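Long-range contacts in kappa-carrageenase (Pseudoalteromonas carrageenovora, PDB 1DYP), which hydrolyses, through the catalytic domain studied here, the internal (1->4)-beta-D linkages between D-galactose 4-sulfate and 3,6-anhydro-D-galactose in kappa-carrageenan: residues G131-S136 against W221-N226; M2-A7 against R266-V271. The protein carries 1 engineered substitution. All blocks are in the same frame, centred on the assembly; numbering follows the deposited sequence. Where two conformers were deposited one is given.

Interaction 1 (G131-S136 against W221-N226); sequences GDVQYS and WHRQMN
S136 lies against the aliphatic part of R223, and its hydroxyl is the tight point of the contact: S136 OG stands 3.4 Å from both R223 CB and R223 CD, with CG hardly farther. With OG anti to its own carbonyl carbon (chi1 -62°), the hydroxyl faces the W221-N226 segment and donates its hydrogen bond to the carbonyl of Y220. Two more side chains close on the methylene of S136, whose CB is 3.9 Å from W221 CD1; on another flank, the same S136 CB lies 3.9 Å from SE of selenomethionine M225. The indole is fixed separately, through NE1 to the carbonyl of H157. No direct hydrogen bond joins the segments, so packing and one water carry the contact. Both run into strands, 133-139 and 225-233, that pair antiparallel with strand 113-120 in the beta-sandwich of family GH16. Two successive residues, Q134 and Y135, bond through their backbones to I159 of strand 151-162, a classic beta bulge; from within it, Y135 OH hydrogen-bonds OE1 of the nucleophile E137. Toward solvent the fit is looser. V133 and R223, both partly exposed, run alongside one another with opposite headings, V133 CG1 passing R223 CD at 3.9 Å. A bend at chi3 (60°) swings the guanidinium over the carbonyl of Q134, whose O sits 3.4 Å above its plane, toward the rim; the angle at NE is too poor for a bond, and the main polar partner of R223 is T122. A water in the guanidinium plane accepts from R223 NH1 at 2.9 Å and donates to V133 O at 2.7 Å. Putting a leucine in place of R223 would probably leave that water without its cationic donor and T122 without its mate.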
loop_
_atom_site.group_PDB
_atom_site.type_symbol
_atom_site.label_atom_id
_atom_site.label_comp_id
_atom_site.label_asym_id
_atom_site.label_seq_id
_atom_site.Cartn_x
_atom_site.Cartn_y
_atom_site.Cartn_z
ATOM N N GLY A 131 17.407 3.804 -18.347
ATOM C CA GLY A 131 16.888 4.739 -17.366
ATOM C C GLY A 131 15.376 4.846 -17.331
ATOM O O GLY A 131 14.822 5.497 -16.445
ATOM N N ASP A 132 14.702 4.226 -18.294
ATOM C CA ASP A 132 13.243 4.262 -18.329
ATOM C C ASP A 132 12.671 3.570 -17.099
ATOM O O ASP A 132 13.171 2.530 -16.671
ATOM C CB ASP A 132 12.708 3.551 -19.574
ATOM C CG ASP A 132 12.531 4.484 -20.757
ATOM O OD1 ASP A 132 12.815 5.694 -20.634
ATOM O OD2 ASP A 132 12.095 3.992 -21.816
ATOM N N VAL A 133 11.618 4.155 -16.540
ATOM C CA VAL A 133 10.952 3.587 -15.377
ATOM C C VAL A 133 9.633 2.996 -15.862
ATOM O O VAL A 133 8.766 3.715 -16.361
ATOM C CB VAL A 133 10.676 4.661 -14.308
ATOM C CG1 VAL A 133 9.849 4.071 -13.178
ATOM C CG2 VAL A 133 11.999 5.204 -13.770
ATOM N N GLN A 134 9.495 1.683 -15.723
ATOM C CA GLN A 134 8.295 0.985 -16.172
ATOM C C GLN A 134 7.235 0.870 -15.089
ATOM O O GLN A 134 6.069 0.620 -15.383
ATOM C CB GLN A 134 8.642 -0.430 -16.637
ATOM C CG GLN A 134 9.792 -0.528 -17.621
ATOM C CD GLN A 134 9.929 -1.922 -18.207
ATOM O OE1 GLN A 134 9.578 -2.916 -17.571
ATOM N NE2 GLN A 134 10.454 -2.003 -19.425
ATOM N N TYR A 135 7.648 1.041 -13.839
ATOM C CA TYR A 135 6.732 0.909 -12.713
ATOM C C TYR A 135 7.188 1.748 -11.530
ATOM O O TYR A 135 8.370 1.759 -11.191
ATOM C CB TYR A 135 6.660 -0.565 -12.298
ATOM C CG TYR A 135 5.844 -0.842 -11.054
ATOM C CD1 TYR A 135 4.453 -0.733 -11.073
ATOM C CD2 TYR A 135 6.461 -1.221 -9.862
ATOM C CE1 TYR A 135 3.696 -0.998 -9.933
ATOM C CE2 TYR A 135 5.711 -1.488 -8.714
ATOM C CZ TYR A 135 4.330 -1.374 -8.758
ATOM O OH TYR A 135 3.577 -1.636 -7.637
ATOM N N SER A 136 6.243 2.450 -10.910
ATOM C CA SER A 136 6.529 3.281 -9.744
ATOM C C SER A 136 5.548 2.944 -8.628
ATOM O O SER A 136 4.341 2.863 -8.855
ATOM C CB SER A 136 6.387 4.768 -10.079
ATOM O OG SER A 136 7.307 5.179 -11.073
ATOM N N TRP A 221 9.995 7.690 -9.144
ATOM C CA TRP A 221 8.588 7.739 -8.779
ATOM C C TRP A 221 7.863 8.966 -9.323
ATOM O O TRP A 221 7.310 9.773 -8.574
ATOM C CB TRP A 221 8.482 7.629 -7.252
ATOM C CG TRP A 221 9.099 6.340 -6.786
ATOM C CD1 TRP A 221 8.508 5.109 -6.777
ATOM C CD2 TRP A 221 10.477 6.121 -6.445
ATOM N NE1 TRP A 221 9.431 4.137 -6.471
ATOM C CE2 TRP A 221 10.648 4.731 -6.263
ATOM C CE3 TRP A 221 11.584 6.967 -6.283
ATOM C CZ2 TRP A 221 11.883 4.163 -5.929
ATOM C CZ3 TRP A 221 12.814 6.402 -5.949
ATOM C CH2 TRP A 221 12.951 5.012 -5.778
ATOM N N HIS A 222 7.871 9.092 -10.648
ATOM C CA HIS A 222 7.217 10.210 -11.319
ATOM C C HIS A 222 6.041 9.747 -12.175
ATOM O O HIS A 222 5.361 10.560 -12.806
ATOM C CB HIS A 222 8.218 10.969 -12.196
ATOM C CG HIS A 222 9.428 11.448 -11.457
ATOM N ND1 HIS A 222 10.592 10.714 -11.381
ATOM C CD2 HIS A 222 9.645 12.573 -10.737
ATOM C CE1 HIS A 222 11.473 11.366 -10.645
ATOM N NE2 HIS A 222 10.924 12.496 -10.240
ATOM N N ARG A 223 5.805 8.439 -12.201
ATOM C CA ARG A 223 4.699 7.889 -12.974
ATOM C C ARG A 223 3.367 8.159 -12.289
ATOM O O ARG A 223 3.322 8.520 -11.112
ATOM C CB ARG A 223 4.871 6.379 -13.160
ATOM C CG ARG A 223 5.960 5.992 -14.144
ATOM C CD ARG A 223 6.134 4.486 -14.213
ATOM N NE ARG A 223 4.920 3.798 -14.649
ATOM C CZ ARG A 223 4.449 3.806 -15.892
ATOM N NH1 ARG A 223 5.086 4.471 -16.847
ATOM N NH2 ARG A 223 3.342 3.135 -16.183
ATOM N N GLN A 224 2.286 7.991 -13.045
ATOM C CA GLN A 224 0.938 8.180 -12.531
ATOM C C GLN A 224 0.609 6.973 -11.666
ATOM O O GLN A 224 0.687 5.832 -12.128
ATOM C CB GLN A 224 -0.050 8.275 -13.693
ATOM C CG GLN A 224 0.049 9.564 -14.485
ATOM C CD GLN A 224 -0.360 10.763 -13.663
ATOM O OE1 GLN A 224 -1.414 10.756 -13.022
ATOM N NE2 GLN A 224 0.467 11.800 -13.670
HETATM N N MSE A 225 0.233 7.222 -10.418
HETATM C CA MSE A 225 -0.064 6.137 -9.495
HETATM C C MSE A 225 -1.445 6.242 -8.863
HETATM O O MSE A 225 -1.921 7.336 -8.565
HETATM C CB MSE A 225 1.005 6.107 -8.399
HETATM C CG MSE A 225 2.423 5.993 -8.950
HETATM SE SE MSE A 225 3.818 6.278 -7.634
HETATM C CE MSE A 225 3.867 8.204 -7.705
ATOM N N ASN A 226 -2.082 5.088 -8.678
ATOM C CA ASN A 226 -3.403 5.017 -8.058
ATOM C C ASN A 226 -3.231 4.912 -6.553
ATOM O O ASN A 226 -2.496 4.054 -6.069
ATOM C CB ASN A 226 -4.183 3.793 -8.553
ATOM C CG ASN A 226 -4.426 3.823 -10.043
ATOM O OD1 ASN A 226 -3.525 3.538 -10.839
ATOM N ND2 ASN A 226 -5.644 4.184 -10.435
HETATM O O HOH W 1 7.509 6.048 -16.942
#

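Interaction 2 (M2-A7 against R266-V271); sequences MQPPIA and RTWVKV
W268 NE1 donates to the carbonyl O of M2 over 2.7 Å, with an N-H...O angle of 155°, although the donor stands above the carbonyl plane and the oxygen is tilted slightly from the indole plane. The bond ties the irregular N-terminal tail to strand 258-270, the last strand of the GH16 beta-sandwich. M2, a selenomethionine, leaves its backbone with CG anti to N (chi1 -175°), which places CG at the indole edge. R266, extended from CG to NE, is salt-bridged to E22, itself a cadmium ligand. Over the centre of its guanidinium, 3.4 Å above the plane, lies M2 SE, but M2 was deposited in two conformers and this placement is doubtful. From P4 the tail makes a type I turn, closed by A7 N to P4 O at 3.0 Å. W13 and Y99, on neighbouring strands, also touch P4. The proline lies across one face of the indole: P4 CD is 3.5 Å from the centroid of the W268 five-membered ring and only 3° off the normal, a CH-pi contact. P4 N lies over the rim of this face, and above the six-membered half P4 CB approaches W268 CE3 to 3.5 Å.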
loop_
_atom_site.group_PDB
_atom_site.type_symbol
_atom_site.label_atom_id
_atom_site.label_comp_id
_atom_site.label_asym_id
_atom_site.label_seq_id
_atom_site.Cartn_x
_atom_site.Cartn_y
_atom_site.Cartn_z
HETATM N N MSE A 2 -9.714 22.915 3.889
HETATM C CA MSE A 2 -8.917 21.955 4.644
HETATM C C MSE A 2 -7.497 21.902 4.092
HETATM O O MSE A 2 -7.286 21.615 2.914
HETATM C CB MSE A 2 -9.573 20.575 4.572
HETATM C CG MSE A 2 -8.902 19.510 5.415
HETATM SE SE MSE A 2 -10.065 17.992 5.659
HETATM C CE MSE A 2 -10.065 17.320 3.845
ATOM N N GLN A 3 -6.526 22.180 4.956
ATOM C CA GLN A 3 -5.115 22.200 4.563
ATOM C C GLN A 3 -4.245 21.114 5.198
ATOM O O GLN A 3 -4.496 20.680 6.323
ATOM C CB GLN A 3 -4.512 23.569 4.893
ATOM C CG GLN A 3 -5.169 24.735 4.177
ATOM C CD GLN A 3 -4.923 24.717 2.683
ATOM O OE1 GLN A 3 -3.785 24.829 2.230
ATOM N NE2 GLN A 3 -5.992 24.575 1.908
ATOM N N PRO A 4 -3.196 20.672 4.482
ATOM C CA PRO A 4 -2.287 19.636 4.984
ATOM C C PRO A 4 -1.451 20.136 6.162
ATOM O O PRO A 4 -1.110 21.317 6.237
ATOM C CB PRO A 4 -1.438 19.304 3.761
ATOM C CG PRO A 4 -1.356 20.619 3.059
ATOM C CD PRO A 4 -2.781 21.124 3.142
ATOM N N PRO A 5 -1.102 19.235 7.093
ATOM C CA PRO A 5 -0.309 19.557 8.284
ATOM C C PRO A 5 1.090 20.105 8.019
ATOM O O PRO A 5 1.676 20.759 8.881
ATOM C CB PRO A 5 -0.277 18.231 9.039
ATOM C CG PRO A 5 -0.311 17.223 7.932
ATOM C CD PRO A 5 -1.376 17.788 7.027
ATOM N N ILE A 6 1.628 19.839 6.833
ATOM C CA ILE A 6 2.964 20.315 6.497
ATOM C C ILE A 6 2.927 21.681 5.826
ATOM O O ILE A 6 3.960 22.210 5.423
ATOM C CB ILE A 6 3.694 19.338 5.556
ATOM C CG1 ILE A 6 2.973 19.271 4.209
ATOM C CG2 ILE A 6 3.763 17.960 6.195
ATOM C CD1 ILE A 6 3.777 18.593 3.124
ATOM N N ALA A 7 1.732 22.249 5.700
ATOM C CA ALA A 7 1.587 23.556 5.077
ATOM C C ALA A 7 2.364 24.591 5.882
ATOM O O ALA A 7 2.219 24.678 7.102
ATOM C CB ALA A 7 0.115 23.942 5.004
ATOM N N ARG A 266 -6.666 11.865 2.694
ATOM C CA ARG A 266 -6.682 13.203 2.119
ATOM C C ARG A 266 -5.470 13.407 1.235
ATOM O O ARG A 266 -4.351 13.077 1.619
ATOM C CB ARG A 266 -6.692 14.245 3.241
ATOM C CG ARG A 266 -7.952 14.190 4.086
ATOM C CD ARG A 266 -7.801 14.930 5.399
ATOM N NE ARG A 266 -9.004 14.786 6.212
ATOM C CZ ARG A 266 -9.103 15.161 7.484
ATOM N NH1 ARG A 266 -8.065 15.706 8.105
ATOM N NH2 ARG A 266 -10.248 14.988 8.134
ATOM N N THR A 267 -5.701 13.947 0.043
ATOM C CA THR A 267 -4.626 14.206 -0.903
ATOM C C THR A 267 -4.694 15.659 -1.347
ATOM O O THR A 267 -5.761 16.152 -1.706
ATOM C CB THR A 267 -4.745 13.297 -2.134
ATOM O OG1 THR A 267 -4.686 11.927 -1.717
ATOM C CG2 THR A 267 -3.615 13.571 -3.114
ATOM N N TRP A 268 -3.551 16.333 -1.306
ATOM C CA TRP A 268 -3.447 17.741 -1.684
ATOM C C TRP A 268 -2.315 17.966 -2.673
ATOM O O TRP A 268 -1.335 17.227 -2.693
ATOM C CB TRP A 268 -3.117 18.610 -0.474
ATOM C CG TRP A 268 -4.153 18.747 0.578
ATOM C CD1 TRP A 268 -5.130 19.699 0.650
ATOM C CD2 TRP A 268 -4.238 17.990 1.786
ATOM N NE1 TRP A 268 -5.808 19.590 1.841
ATOM C CE2 TRP A 268 -5.280 18.548 2.558
ATOM C CE3 TRP A 268 -3.527 16.895 2.298
ATOM C CZ2 TRP A 268 -5.630 18.050 3.816
ATOM C CZ3 TRP A 268 -3.874 16.400 3.547
ATOM C CH2 TRP A 268 -4.915 16.979 4.293
ATOM N N VAL A 269 -2.459 19.012 -3.480
ATOM C CA VAL A 269 -1.429 19.403 -4.432
ATOM C C VAL A 269 -1.158 20.874 -4.132
ATOM O O VAL A 269 -2.082 21.689 -4.090
ATOM C CB VAL A 269 -1.891 19.229 -5.891
ATOM C CG1 VAL A 269 -0.887 19.884 -6.835
ATOM C CG2 VAL A 269 -2.014 17.748 -6.218
ATOM N N LYS A 270 0.107 21.209 -3.904
ATOM C CA LYS A 270 0.491 22.574 -3.565
ATOM C C LYS A 270 0.382 23.566 -4.716
ATOM O O LYS A 270 0.703 23.247 -5.858
ATOM C CB LYS A 270 1.924 22.595 -3.022
ATOM C CG LYS A 270 2.363 23.956 -2.506
ATOM C CD LYS A 270 3.764 23.902 -1.924
ATOM C CE LYS A 270 4.158 25.237 -1.310
ATOM N NZ LYS A 270 5.529 25.188 -0.732
ATOM N N VAL A 271 -0.080 24.772 -4.397
ATOM C CA VAL A 271 -0.210 25.831 -5.388
ATOM C C VAL A 271 1.116 26.581 -5.444
ATOM O O VAL A 271 1.526 27.128 -4.396
ATOM C CB VAL A 271 -1.337 26.821 -5.015
ATOM C CG1 VAL A 271 -1.340 27.997 -5.984
ATOM C CG2 VAL A 271 -2.680 26.113 -5.045
#

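In the fold
The two contacts are separate, with centres about 23 Å apart and nearest atoms about 8 Å apart. Interaction 1 is nested along the chain inside the long loop that interaction 2 closes, because 2-7 and 266-271 are close to the two ends of the catalytic domain. Strand pairing still connects them: 225-233 pairs with 75-95, which pairs with 54-70, which in turn pairs with 258-270. Interaction 1 is buried, and its segment 131-136 leads directly into the catalytic E137 and D139 on strand 133-139, with E142 on the short strand 141-142 that follows. Interaction 2 is partly buried, away from those residues, and brings the chain's beginning against its final strand.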